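Local coordinates for substrate-binding protein (Synechococcus sp., PDB 6WPN), which probably binds a sugar or oligosaccharide in the periplasm as the solute-binding component of a transport system in a marine cyanobacterium, at residues L30-L35 with P85-L90; Y44-L49 with V61-L66; L153-L158 with E177-Y182. One frame throughout, in Å; residues are numbered along the deposited sequence.

Contact 1 (L30-L35 with P85-L90); sequences LQLWTL and PDVVNL
Trp-33 lays the six-membered ring of its indole over the pyrrolidine of Pro-85: Pro-85 CG stands 3.5 Å from the ring centroid and only 10° off the ring normal, a CH-pi contact over the face. With CG anti to the carbonyl carbon (chi1 -76°), the indole runs back beside its own backbone N to the proline that precedes strand 87-90. Leu-75 and Ala-78 of helix 72-80 touch both residues. Were Trp-33 cut back to an alanine, the face of Pro-85 would probably lose its cover, and Leu-75 and Ala-78 their aromatic neighbour. The other sheet face carries Leu-32 and Val-87, whose CD1 and CG1 meet at 3.8 Å beneath helix 311-321.

Backbone bonds fix the register. Trp-33 N donates to Val-87 O at 3.0 Å, and Trp-33 O accepts from Asn-89 N at 2.9 Å. Asp-86 extends the ladder with its side chain: Gln-31 N reaches OD1 at 3.2 Å, on the anti lone pair, while Asp-86 N returns a bond to Gln-31 O; OD2 is taken by Ser-308. At the far end Asn-89 OD1 receives a weak bond from Leu-35 N at 3.2 Å, and its ND2 turns to the carbonyl of Thr-301.

The strand axes are 8° from parallel and 4.9 Å apart at closest approach. Parallel strands at the heart of a sheet with helices on both faces are part of the alpha/beta lobe characteristic of periplasmic solute-binding proteins.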
ATOM      1  N   LEU A  30       1.489  12.077  25.507  1.00 70.34           N
ATOM      2  CA  LEU A  30       0.775  11.444  24.409  1.00 54.63           C
ATOM      3  C   LEU A  30       1.551  10.225  23.936  1.00 52.37           C
ATOM      4  O   LEU A  30       2.783  10.194  23.985  1.00 60.21           O
ATOM      5  CB  LEU A  30       0.592  12.424  23.249  1.00 57.31           C
ATOM      6  CG  LEU A  30      -0.173  13.707  23.569  1.00 58.93           C
ATOM      7  CD1 LEU A  30      -0.019  14.727  22.451  1.00 60.84           C
ATOM      8  CD2 LEU A  30      -1.635  13.404  23.820  1.00 60.86           C
ATOM      9  N   GLN A  31       0.825   9.208  23.493  1.00 52.27           N
ATOM     10  CA  GLN A  31       1.431   8.022  22.901  1.00 60.31           C
ATOM     11  C   GLN A  31       1.078   7.977  21.421  1.00 59.93           C
ATOM     12  O   GLN A  31      -0.105   7.960  21.061  1.00 57.73           O
ATOM     13  CB  GLN A  31       0.999   6.741  23.612  1.00 61.00           C
ATOM     14  CG  GLN A  31       1.492   6.593  25.033  1.00 78.26           C
ATOM     15  CD  GLN A  31       0.960   5.332  25.691  1.00 90.22           C
ATOM     16  OE1 GLN A  31      -0.093   4.813  25.306  1.00 80.73           O
ATOM     17  NE2 GLN A  31       1.692   4.821  26.673  1.00103.50           N
ATOM     18  N   LEU A  32       2.103   7.979  20.572  1.00 57.80           N
ATOM     19  CA  LEU A  32       1.944   7.905  19.126  1.00 52.70           C
ATOM     20  C   LEU A  32       2.257   6.491  18.657  1.00 47.09           C
ATOM     21  O   LEU A  32       3.260   5.904  19.073  1.00 56.21           O
ATOM     22  CB  LEU A  32       2.862   8.907  18.424  1.00 55.63           C
ATOM     23  CG  LEU A  32       3.006   8.763  16.906  1.00 52.65           C
ATOM     24  CD1 LEU A  32       1.726   9.167  16.179  1.00 47.16           C
ATOM     25  CD2 LEU A  32       4.186   9.573  16.412  1.00 55.84           C
ATOM     26  N   TRP A  33       1.385   5.946  17.814  1.00 51.58           N
ATOM     27  CA  TRP A  33       1.531   4.602  17.266  1.00 49.60           C
ATOM     28  C   TRP A  33       1.694   4.711  15.757  1.00 48.70           C
ATOM     29  O   TRP A  33       0.800   5.217  15.072  1.00 58.79           O
ATOM     30  CB  TRP A  33       0.309   3.744  17.599  1.00 48.87           C
ATOM     31  CG  TRP A  33       0.241   3.259  19.013  1.00 61.18           C
ATOM     32  CD1 TRP A  33       0.913   3.761  20.092  1.00 67.33           C
ATOM     33  CD2 TRP A  33      -0.581   2.198  19.513  1.00 62.90           C
ATOM     34  NE1 TRP A  33       0.576   3.062  21.228  1.00 61.48           N
ATOM     35  CE2 TRP A  33      -0.343   2.100  20.901  1.00 67.02           C
ATOM     36  CE3 TRP A  33      -1.490   1.316  18.921  1.00 64.08           C
ATOM     37  CZ2 TRP A  33      -0.981   1.155  21.705  1.00 66.05           C
ATOM     38  CZ3 TRP A  33      -2.120   0.379  19.719  1.00 67.94           C
ATOM     39  CH2 TRP A  33      -1.864   0.307  21.097  1.00 68.40           C
ATOM     40  N   THR A  34       2.821   4.231  15.238  1.00 49.07           N
ATOM     41  CA  THR A  34       3.080   4.251  13.804  1.00 54.77           C
ATOM     42  C   THR A  34       3.248   2.828  13.289  1.00 53.81           C
ATOM     43  O   THR A  34       3.484   1.891  14.056  1.00 52.04           O
ATOM     44  CB  THR A  34       4.328   5.082  13.456  1.00 54.78           C
ATOM     45  OG1 THR A  34       5.472   4.549  14.134  1.00 56.17           O
ATOM     46  CG2 THR A  34       4.134   6.532  13.864  1.00 50.10           C
ATOM     47  N   LEU A  35       3.138   2.680  11.970  1.00 53.93           N
ATOM     48  CA  LEU A  35       3.139   1.377  11.315  1.00 54.98           C
ATOM     49  C   LEU A  35       4.408   1.195  10.497  1.00 59.35           C
ATOM     50  O   LEU A  35       4.667   1.972   9.571  1.00 67.59           O
ATOM     51  CB  LEU A  35       1.916   1.227  10.411  1.00 63.12           C
ATOM     52  CG  LEU A  35       0.575   1.190  11.127  1.00 63.87           C
ATOM     53  CD1 LEU A  35      -0.540   0.846  10.153  1.00 57.02           C
ATOM     54  CD2 LEU A  35       0.645   0.195  12.262  1.00 67.70           C
ATOM     55  N   PRO A  85      -4.032   4.702  23.006  1.00 48.49           N
ATOM     56  CA  PRO A  85      -3.124   5.710  22.455  1.00 57.34           C
ATOM     57  C   PRO A  85      -3.904   6.915  21.961  1.00 53.77           C
ATOM     58  O   PRO A  85      -5.117   6.864  21.748  1.00 56.49           O
ATOM     59  CB  PRO A  85      -2.428   4.977  21.304  1.00 59.54           C
ATOM     60  CG  PRO A  85      -3.382   3.890  20.929  1.00 62.26           C
ATOM     61  CD  PRO A  85      -4.054   3.471  22.198  1.00 48.38           C
ATOM     62  N   ASP A  86      -3.189   8.023  21.798  1.00 58.17           N
ATOM     63  CA  ASP A  86      -3.852   9.263  21.419  1.00 65.37           C
ATOM     64  C   ASP A  86      -3.891   9.488  19.911  1.00 53.71           C
ATOM     65  O   ASP A  86      -4.903   9.971  19.391  1.00 56.98           O
ATOM     66  CB  ASP A  86      -3.168  10.438  22.122  1.00 75.15           C
ATOM     67  CG  ASP A  86      -3.210  10.307  23.638  1.00 80.60           C
ATOM     68  OD1 ASP A  86      -2.151  10.049  24.249  1.00 86.40           O
ATOM     69  OD2 ASP A  86      -4.309  10.429  24.218  1.00 83.35           O
ATOM     70  N   VAL A  87      -2.826   9.131  19.196  1.00 46.58           N
ATOM     71  CA  VAL A  87      -2.794   9.194  17.737  1.00 48.16           C
ATOM     72  C   VAL A  87      -2.346   7.839  17.214  1.00 46.25           C
ATOM     73  O   VAL A  87      -1.305   7.321  17.632  1.00 59.25           O
ATOM     74  CB  VAL A  87      -1.855  10.300  17.212  1.00 46.81           C
ATOM     75  CG1 VAL A  87      -1.852  10.302  15.699  1.00 48.79           C
ATOM     76  CG2 VAL A  87      -2.270  11.664  17.737  1.00 48.83           C
ATOM     77  N   VAL A  88      -3.126   7.268  16.305  1.00 49.29           N
ATOM     78  CA  VAL A  88      -2.837   5.956  15.749  1.00 55.65           C
ATOM     79  C   VAL A  88      -2.712   6.085  14.240  1.00 47.61           C
ATOM     80  O   VAL A  88      -3.520   6.760  13.593  1.00 48.25           O
ATOM     81  CB  VAL A  88      -3.920   4.921  16.117  1.00 52.66           C
ATOM     82  CG1 VAL A  88      -3.513   3.539  15.641  1.00 60.24           C
ATOM     83  CG2 VAL A  88      -4.141   4.913  17.602  1.00 60.30           C
ATOM     84  N   ASN A  89      -1.707   5.416  13.686  1.00 51.08           N
ATOM     85  CA  ASN A  89      -1.452   5.409  12.252  1.00 60.01           C
ATOM     86  C   ASN A  89      -2.247   4.280  11.603  1.00 59.14           C
ATOM     87  O   ASN A  89      -2.067   3.109  11.955  1.00 50.49           O
ATOM     88  CB  ASN A  89       0.044   5.250  11.991  1.00 64.45           C
ATOM     89  CG  ASN A  89       0.378   5.179  10.528  1.00 63.05           C
ATOM     90  OD1 ASN A  89       1.306   4.478  10.137  1.00 73.57           O
ATOM     91  ND2 ASN A  89      -0.367   5.910   9.708  1.00 63.94           N
ATOM     92  N   LEU A  90      -3.119   4.629  10.660  1.00 57.87           N
ATOM     93  CA  LEU A  90      -4.008   3.659  10.042  1.00 55.94           C
ATOM     94  C   LEU A  90      -3.944   3.788   8.527  1.00 54.93           C
ATOM     95  O   LEU A  90      -3.340   4.715   7.981  1.00 60.77           O
ATOM     96  CB  LEU A  90      -5.458   3.855  10.509  1.00 52.80           C
ATOM     97  CG  LEU A  90      -5.765   3.751  12.002  1.00 51.33           C
ATOM     98  CD1 LEU A  90      -7.263   3.859  12.225  1.00 56.70           C
ATOM     99  CD2 LEU A  90      -5.224   2.465  12.578  1.00 55.48           C
TER

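Contact 2 (Y44-L49 with V61-L66); sequences YMDDVL and VRWTDL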
ATOM      1  N   TYR A  44      14.339  10.852  11.431  1.00 70.28           N
ATOM      2  CA  TYR A  44      13.227  11.752  11.137  1.00 67.21           C
ATOM      3  C   TYR A  44      12.301  11.894  12.339  1.00 63.30           C
ATOM      4  O   TYR A  44      11.984  13.009  12.765  1.00 64.38           O
ATOM      5  CB  TYR A  44      12.440  11.263   9.923  1.00 66.30           C
ATOM      6  CG  TYR A  44      11.185  12.076   9.694  1.00 65.43           C
ATOM      7  CD1 TYR A  44      11.226  13.264   8.976  1.00 65.83           C
ATOM      8  CD2 TYR A  44       9.962  11.669  10.218  1.00 64.29           C
ATOM      9  CE1 TYR A  44      10.086  14.020   8.778  1.00 64.52           C
ATOM     10  CE2 TYR A  44       8.818  12.419  10.028  1.00 65.86           C
ATOM     11  CZ  TYR A  44       8.882  13.592   9.305  1.00 71.97           C
ATOM     12  OH  TYR A  44       7.741  14.339   9.110  1.00 60.82           O
HETATM   13  N   MSE A  45      11.847  10.772  12.886  1.00 63.99           N
HETATM   14  CA  MSE A  45      10.933  10.792  14.017  1.00 64.30           C
HETATM   15  C   MSE A  45      11.586  11.414  15.249  1.00 68.42           C
HETATM   16  O   MSE A  45      10.928  12.107  16.021  1.00 74.60           O
HETATM   17  CB  MSE A  45      10.443   9.378  14.337  1.00 69.31           C
HETATM   18  CG  MSE A  45       9.629   8.726  13.225  1.00 80.20           C
HETATM   19 SE   MSE A  45       7.931   9.628  12.856  1.00 86.88          SE
HETATM   20  CE  MSE A  45       7.240   9.718  14.665  1.00 88.39           C
ATOM     21  N   ASP A  46      12.887  11.178  15.419  1.00 68.81           N
ATOM     22  CA  ASP A  46      13.586  11.725  16.577  1.00 76.27           C
ATOM     23  C   ASP A  46      13.617  13.245  16.541  1.00 70.30           C
ATOM     24  O   ASP A  46      13.531  13.896  17.588  1.00 76.43           O
ATOM     25  CB  ASP A  46      15.008  11.163  16.655  1.00 91.78           C
ATOM     26  CG  ASP A  46      15.049   9.755  17.218  1.00103.11           C
ATOM     27  OD1 ASP A  46      13.974   9.224  17.578  1.00106.36           O
ATOM     28  OD2 ASP A  46      16.156   9.173  17.293  1.00108.67           O
ATOM     29  N   ASP A  47      13.738  13.830  15.349  1.00 65.83           N
ATOM     30  CA  ASP A  47      13.778  15.285  15.241  1.00 71.11           C
ATOM     31  C   ASP A  47      12.387  15.907  15.330  1.00 67.13           C
ATOM     32  O   ASP A  47      12.185  16.876  16.071  1.00 63.42           O
ATOM     33  CB  ASP A  47      14.465  15.704  13.942  1.00 82.04           C
ATOM     34  CG  ASP A  47      14.788  17.188  13.915  1.00 96.18           C
ATOM     35  OD1 ASP A  47      15.756  17.596  14.594  1.00101.28           O
ATOM     36  OD2 ASP A  47      14.071  17.948  13.228  1.00 96.90           O
ATOM     37  N   VAL A  48      11.426  15.394  14.553  1.00 70.40           N
ATOM     38  CA  VAL A  48      10.101  16.014  14.498  1.00 69.02           C
ATOM     39  C   VAL A  48       9.405  15.917  15.853  1.00 63.56           C
ATOM     40  O   VAL A  48       8.815  16.892  16.338  1.00 57.92           O
ATOM     41  CB  VAL A  48       9.250  15.404  13.365  1.00 62.57           C
ATOM     42  CG1 VAL A  48       9.046  13.907  13.552  1.00 57.36           C
ATOM     43  CG2 VAL A  48       7.913  16.121  13.274  1.00 57.74           C
ATOM     44  N   LEU A  49       9.438  14.735  16.475  1.00 61.08           N
ATOM     45  CA  LEU A  49       8.873  14.603  17.812  1.00 67.73           C
ATOM     46  C   LEU A  49       9.650  15.448  18.811  1.00 73.77           C
ATOM     47  O   LEU A  49       9.069  16.005  19.750  1.00 74.33           O
ATOM     48  CB  LEU A  49       8.851  13.138  18.239  1.00 61.64           C
ATOM     49  CG  LEU A  49       8.000  12.204  17.378  1.00 57.26           C
ATOM     50  CD1 LEU A  49       7.939  10.829  18.016  1.00 61.90           C
ATOM     51  CD2 LEU A  49       6.599  12.766  17.149  1.00 54.42           C
ATOM     52  N   VAL A  61       5.579  13.293  23.766  1.00 54.51           N
ATOM     53  CA  VAL A  61       5.183  12.143  22.963  1.00 54.73           C
ATOM     54  C   VAL A  61       6.078  10.960  23.297  1.00 67.11           C
ATOM     55  O   VAL A  61       7.308  11.088  23.327  1.00 69.40           O
ATOM     56  CB  VAL A  61       5.237  12.468  21.461  1.00 59.25           C
ATOM     57  CG1 VAL A  61       5.086  11.200  20.635  1.00 51.46           C
ATOM     58  CG2 VAL A  61       4.141  13.457  21.107  1.00 59.13           C
ATOM     59  N   ARG A  62       5.457   9.815  23.572  1.00 77.55           N
ATOM     60  CA  ARG A  62       6.148   8.535  23.684  1.00 82.54           C
ATOM     61  C   ARG A  62       5.761   7.702  22.465  1.00 66.65           C
ATOM     62  O   ARG A  62       4.599   7.308  22.316  1.00 63.35           O
ATOM     63  CB  ARG A  62       5.798   7.821  24.991  1.00 97.59           C
ATOM     64  CG  ARG A  62       6.360   8.457  26.272  1.00110.32           C
ATOM     65  CD  ARG A  62       7.884   8.286  26.408  1.00118.96           C
ATOM     66  NE  ARG A  62       8.644   9.476  26.019  1.00123.27           N
ATOM     67  CZ  ARG A  62       8.852  10.523  26.816  1.00122.81           C
ATOM     68  NH1 ARG A  62       8.356  10.530  28.046  1.00123.43           N
ATOM     69  NH2 ARG A  62       9.556  11.563  26.386  1.00120.21           N
ATOM     70  N   TRP A  63       6.734   7.447  21.597  1.00 51.66           N
ATOM     71  CA  TRP A  63       6.516   6.843  20.289  1.00 52.32           C
ATOM     72  C   TRP A  63       6.746   5.336  20.338  1.00 63.15           C
ATOM     73  O   TRP A  63       7.760   4.874  20.872  1.00 67.68           O
ATOM     74  CB  TRP A  63       7.457   7.483  19.268  1.00 59.44           C
ATOM     75  CG  TRP A  63       7.525   6.801  17.941  1.00 56.48           C
ATOM     76  CD1 TRP A  63       6.491   6.277  17.227  1.00 57.67           C
ATOM     77  CD2 TRP A  63       8.708   6.554  17.175  1.00 56.70           C
ATOM     78  NE1 TRP A  63       6.955   5.729  16.058  1.00 58.53           N
ATOM     79  CE2 TRP A  63       8.315   5.884  16.004  1.00 60.62           C
ATOM     80  CE3 TRP A  63      10.063   6.843  17.366  1.00 59.35           C
ATOM     81  CZ2 TRP A  63       9.228   5.496  15.024  1.00 67.28           C
ATOM     82  CZ3 TRP A  63      10.969   6.458  16.395  1.00 66.21           C
ATOM     83  CH2 TRP A  63      10.548   5.791  15.238  1.00 69.70           C
ATOM     84  N   THR A  64       5.806   4.576  19.773  1.00 63.49           N
ATOM     85  CA  THR A  64       5.933   3.131  19.614  1.00 62.07           C
ATOM     86  C   THR A  64       5.572   2.766  18.181  1.00 63.14           C
ATOM     87  O   THR A  64       4.529   3.193  17.674  1.00 59.42           O
ATOM     88  CB  THR A  64       5.038   2.358  20.594  1.00 60.44           C
ATOM     89  OG1 THR A  64       3.661   2.577  20.265  1.00 69.65           O
ATOM     90  CG2 THR A  64       5.287   2.801  22.033  1.00 57.95           C
ATOM     91  N   ASP A  65       6.443   2.008  17.518  1.00 69.27           N
ATOM     92  CA  ASP A  65       6.227   1.571  16.142  1.00 70.33           C
ATOM     93  C   ASP A  65       5.919   0.076  16.121  1.00 72.12           C
ATOM     94  O   ASP A  65       6.643  -0.717  16.732  1.00 66.74           O
ATOM     95  CB  ASP A  65       7.456   1.886  15.286  1.00 63.27           C
ATOM     96  CG  ASP A  65       7.245   1.577  13.820  1.00 76.26           C
ATOM     97  OD1 ASP A  65       6.316   2.160  13.219  1.00 81.91           O
ATOM     98  OD2 ASP A  65       8.016   0.762  13.267  1.00 66.58           O
ATOM     99  N   LEU A  66       4.854  -0.303  15.421  1.00 75.90           N
ATOM    100  CA  LEU A  66       4.332  -1.662  15.398  1.00 85.72           C
ATOM    101  C   LEU A  66       4.116  -2.133  13.968  1.00 83.55           C
ATOM    102  O   LEU A  66       3.995  -1.317  13.048  1.00 84.17           O
ATOM    103  CB  LEU A  66       3.013  -1.779  16.180  1.00 95.69           C
ATOM    104  CG  LEU A  66       3.009  -2.002  17.692  1.00109.84           C
ATOM    105  CD1 LEU A  66       3.588  -0.784  18.384  1.00113.20           C
ATOM    106  CD2 LEU A  66       1.600  -2.262  18.199  1.00113.51           C
TER
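Helix 44-49 runs nearly antiparallel to strand 61-66, their axes 162° apart in direction and 10.4 Å at closest approach, a spacing bridged by side chains without any hydrogen bond between the segments. This is the packing of a beta-alpha-beta unit: strand 30-35, helix 42-55 and strand 61-66 follow in sequence, and the two strands pair in parallel.

Trp-63 projects from the strand toward the helix, its CG anti to the backbone N (chi1 169°). Met-45, a selenomethionine, lies over one face of the indole, with CB 3.8 Å from the six-membered-ring centroid and 19° off the normal, a CH-pi contact displaced toward the rim. Its chain bends at chi2 and chi3, and SE remains above the same ring at 5.1 Å, a distant Met-aromatic contact.

One turn along, Leu-49 CD1 touches two strand residues, Trp-63 CB at 3.6 Å and Val-61 CG1 at 3.9 Å. Leu-32 of the neighbouring strand touches Met-45, Leu-49 and Val-61, extending the apolar layer across the sheet. The polar corner of the indole is held from that strand too: Trp-63 NE1 is hydrogen-bonded to Thr-34 OG1.

Contact 3 (L153-L158 with E177-Y182); sequences LRQAGL and ERTGRY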
ATOM      1  N   LEU A 153      15.429  -8.326 -19.567  1.00 38.15           N
ATOM      2  CA  LEU A 153      14.583  -8.115 -20.736  1.00 46.60           C
ATOM      3  C   LEU A 153      15.357  -8.374 -22.022  1.00 52.15           C
ATOM      4  O   LEU A 153      14.862  -9.050 -22.932  1.00 61.05           O
ATOM      5  CB  LEU A 153      14.023  -6.694 -20.742  1.00 47.03           C
ATOM      6  CG  LEU A 153      12.866  -6.356 -19.807  1.00 60.02           C
ATOM      7  CD1 LEU A 153      12.298  -5.010 -20.202  1.00 56.31           C
ATOM      8  CD2 LEU A 153      11.792  -7.429 -19.855  1.00 65.70           C
ATOM      9  N   ARG A 154      16.578  -7.840 -22.119  1.00 50.12           N
ATOM     10  CA  ARG A 154      17.389  -8.099 -23.306  1.00 57.31           C
ATOM     11  C   ARG A 154      17.725  -9.584 -23.450  1.00 53.71           C
ATOM     12  O   ARG A 154      17.762 -10.109 -24.570  1.00 45.03           O
ATOM     13  CB  ARG A 154      18.670  -7.264 -23.271  1.00 61.14           C
ATOM     14  CG  ARG A 154      18.475  -5.780 -23.587  1.00 73.86           C
ATOM     15  CD  ARG A 154      19.810  -5.052 -23.727  1.00 76.82           C
ATOM     16  NE  ARG A 154      20.492  -4.878 -22.445  1.00 87.48           N
ATOM     17  CZ  ARG A 154      21.460  -5.673 -21.996  1.00 96.41           C
ATOM     18  NH1 ARG A 154      21.863  -6.713 -22.716  1.00 92.72           N
ATOM     19  NH2 ARG A 154      22.020  -5.433 -20.814  1.00105.10           N
ATOM     20  N   GLN A 155      17.974 -10.278 -22.331  1.00 50.52           N
ATOM     21  CA  GLN A 155      18.206 -11.720 -22.390  1.00 51.12           C
ATOM     22  C   GLN A 155      16.969 -12.459 -22.901  1.00 50.21           C
ATOM     23  O   GLN A 155      17.092 -13.450 -23.626  1.00 58.57           O
ATOM     24  CB  GLN A 155      18.629 -12.243 -21.005  1.00 62.28           C
ATOM     25  CG  GLN A 155      18.986 -13.725 -20.989  1.00 74.46           C
ATOM     26  CD  GLN A 155      19.464 -14.202 -19.631  1.00 84.88           C
ATOM     27  OE1 GLN A 155      19.390 -13.446 -18.648  1.00 79.73           O
ATOM     28  NE2 GLN A 155      19.903 -15.436 -19.543  1.00 89.80           N
ATOM     29  N   ALA A 156      15.773 -11.968 -22.585  1.00 39.32           N
ATOM     30  CA  ALA A 156      14.545 -12.589 -23.073  1.00 43.97           C
ATOM     31  C   ALA A 156      14.136 -12.113 -24.466  1.00 49.32           C
ATOM     32  O   ALA A 156      13.109 -12.570 -24.987  1.00 53.57           O
ATOM     33  CB  ALA A 156      13.413 -12.314 -22.091  1.00 40.33           C
ATOM     34  N   GLY A 157      14.913 -11.230 -25.087  1.00 49.22           N
ATOM     35  CA  GLY A 157      14.528 -10.717 -26.383  1.00 41.45           C
ATOM     36  C   GLY A 157      13.379  -9.745 -26.304  1.00 46.77           C
ATOM     37  O   GLY A 157      12.542  -9.712 -27.209  1.00 51.97           O
ATOM     38  N   LEU A 158      13.297  -8.969 -25.227  1.00 49.25           N
ATOM     39  CA  LEU A 158      12.239  -7.992 -25.036  1.00 49.55           C
ATOM     40  C   LEU A 158      12.852  -6.606 -24.910  1.00 46.93           C
ATOM     41  O   LEU A 158      13.989  -6.450 -24.453  1.00 42.63           O
ATOM     42  CB  LEU A 158      11.407  -8.308 -23.795  1.00 40.59           C
ATOM     43  CG  LEU A 158      10.824  -9.716 -23.746  1.00 41.49           C
ATOM     44  CD1 LEU A 158      10.154  -9.971 -22.395  1.00 46.70           C
ATOM     45  CD2 LEU A 158       9.836  -9.912 -24.880  1.00 43.47           C
ATOM     46  N   GLU A 177      10.904 -18.775 -20.517  1.00 54.79           N
ATOM     47  CA  GLU A 177      11.479 -19.758 -21.419  1.00 62.06           C
ATOM     48  C   GLU A 177      12.828 -19.337 -21.974  1.00 67.87           C
ATOM     49  O   GLU A 177      13.681 -20.197 -22.216  1.00 76.00           O
ATOM     50  CB  GLU A 177      10.506 -20.038 -22.568  1.00 69.66           C
ATOM     51  CG  GLU A 177       9.172 -20.603 -22.100  1.00 92.28           C
ATOM     52  CD  GLU A 177       8.180 -20.814 -23.234  1.00111.27           C
ATOM     53  OE1 GLU A 177       8.518 -20.503 -24.398  1.00117.24           O
ATOM     54  OE2 GLU A 177       7.058 -21.293 -22.958  1.00114.92           O
ATOM     55  N   ARG A 178      13.061 -18.038 -22.157  1.00 63.06           N
ATOM     56  CA  ARG A 178      14.319 -17.602 -22.746  1.00 65.40           C
ATOM     57  C   ARG A 178      15.389 -17.279 -21.712  1.00 56.47           C
ATOM     58  O   ARG A 178      16.579 -17.352 -22.038  1.00 63.16           O
ATOM     59  CB  ARG A 178      14.089 -16.395 -23.665  1.00 64.61           C
ATOM     60  CG  ARG A 178      13.118 -16.689 -24.806  1.00 66.78           C
ATOM     61  CD  ARG A 178      13.054 -15.569 -25.839  1.00 80.32           C
ATOM     62  NE  ARG A 178      14.239 -15.536 -26.699  1.00 91.55           N
ATOM     63  CZ  ARG A 178      14.371 -14.763 -27.776  1.00 88.87           C
ATOM     64  NH1 ARG A 178      13.388 -13.950 -28.141  1.00 92.51           N
ATOM     65  NH2 ARG A 178      15.485 -14.804 -28.495  1.00 82.51           N
ATOM     66  N   THR A 179      15.009 -16.966 -20.470  1.00 48.89           N
ATOM     67  CA  THR A 179      15.981 -16.673 -19.425  1.00 51.15           C
ATOM     68  C   THR A 179      15.908 -17.611 -18.238  1.00 61.53           C
ATOM     69  O   THR A 179      16.855 -17.639 -17.443  1.00 61.68           O
ATOM     70  CB  THR A 179      15.800 -15.250 -18.879  1.00 47.56           C
ATOM     71  OG1 THR A 179      14.635 -15.220 -18.052  1.00 55.18           O
ATOM     72  CG2 THR A 179      15.615 -14.260 -20.005  1.00 57.80           C
ATOM     73  N   GLY A 180      14.819 -18.363 -18.081  1.00 61.02           N
ATOM     74  CA  GLY A 180      14.634 -19.190 -16.913  1.00 44.58           C
ATOM     75  C   GLY A 180      14.241 -18.442 -15.664  1.00 49.47           C
ATOM     76  O   GLY A 180      13.841 -19.078 -14.680  1.00 51.63           O
ATOM     77  N   ARG A 181      14.298 -17.116 -15.676  1.00 55.85           N
ATOM     78  CA  ARG A 181      13.919 -16.317 -14.526  1.00 50.81           C
ATOM     79  C   ARG A 181      12.421 -16.034 -14.580  1.00 44.72           C
ATOM     80  O   ARG A 181      11.716 -16.452 -15.498  1.00 46.85           O
ATOM     81  CB  ARG A 181      14.731 -15.022 -14.489  1.00 60.63           C
ATOM     82  CG  ARG A 181      16.081 -15.124 -13.792  1.00 64.58           C
ATOM     83  CD  ARG A 181      17.028 -16.089 -14.479  1.00 82.18           C
ATOM     84  NE  ARG A 181      18.330 -16.133 -13.828  1.00 97.88           N
ATOM     85  CZ  ARG A 181      19.326 -16.941 -14.184  1.00111.25           C
ATOM     86  NH1 ARG A 181      19.160 -17.802 -15.183  1.00115.24           N
ATOM     87  NH2 ARG A 181      20.483 -16.895 -13.537  1.00116.35           N
ATOM     88  N   TYR A 182      11.922 -15.324 -13.578  1.00 46.55           N
ATOM     89  CA  TYR A 182      10.495 -15.066 -13.446  1.00 47.03           C
ATOM     90  C   TYR A 182      10.161 -13.625 -13.809  1.00 45.39           C
ATOM     91  O   TYR A 182      10.911 -12.699 -13.486  1.00 43.28           O
ATOM     92  CB  TYR A 182      10.036 -15.400 -12.021  1.00 42.11           C
ATOM     93  CG  TYR A 182      10.060 -16.889 -11.766  1.00 41.60           C
ATOM     94  CD1 TYR A 182       9.007 -17.699 -12.175  1.00 45.14           C
ATOM     95  CD2 TYR A 182      11.161 -17.496 -11.167  1.00 36.53           C
ATOM     96  CE1 TYR A 182       9.034 -19.066 -11.963  1.00 44.92           C
ATOM     97  CE2 TYR A 182      11.198 -18.866 -10.951  1.00 32.39           C
ATOM     98  CZ  TYR A 182      10.130 -19.642 -11.353  1.00 38.67           C
ATOM     99  OH  TYR A 182      10.147 -21.002 -11.150  1.00 56.48           O
TER
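Thr-179 CG2 sits against the end of helix 150-155, 3.6 Å from Gln-155 CG and 3.6 Å from Ala-156 CB. The glutamine passes obliquely across the threonine, its extended chain bringing CD within 3.9 Å of Thr-179 CB, so that aliphatic carbon and the amide carbon both take part. Arg-178 approaches the same chain end beside Ala-156: its CD lies 3.1 Å from Ala-156 O, and the guanidinium has Ala-156 C and Gly-157 CA over one face. Arg-178 NH1 comes within 3.9 Å of Gly-157 CA.

A Schellman motif closes helix 150-155. Gly-157 takes a positive phi of 73°, a conformation favourable to glycine, while Leu-158 N bonds back to Leu-153 O at 2.8 Å and Gly-157 N to Arg-154 O. Gly-180 likewise has positive phi where the chain leaves helix 168-179; the two helix C-terminal regions lie side by side.

Behind the contact, Thr-179 is oriented by its hydroxyl. With OG1 between the backbone N and the carbonyl carbon (chi1 74°), CG2 is directed at Gln-155 and Ala-156, while OG1 accepts from Arg-181 N at 3.1 Å in an ST turn and is also hydrogen-bonded to Ile-175 O, one turn earlier in its helix. Arg-181 folds back in addition, NH1 donating to Thr-179 O at an N-H...O angle of 157°, with the acceptor near the guanidinium plane. Its NE forms a salt bridge with Glu-257, tying the turn to the chain just before strand 260-263.

Contacts 1 and 2 belong to one buried neighbourhood, their centres 10 Å apart, and strand 30-35 links them by pairing with both 61-66 and 87-90. Contact 2 is nested within the chain loop that contact 1 closes. Their chemistry is complementary: contact 1 joins strands through backbone bonds supplemented by side chains, whereas contact 2 sets a helix on the sheet by apolar and aromatic contacts. Contact 3 lies on the opposite side of the chain's centre, with nearest atoms about 28 Å from contact 1. Nearer the surface, with three of its five touching residues exposed, it brings together two helix ends; its clear hydrogen bonds lie within the segments or to neighbouring residues, and mainly carbon contacts join the two.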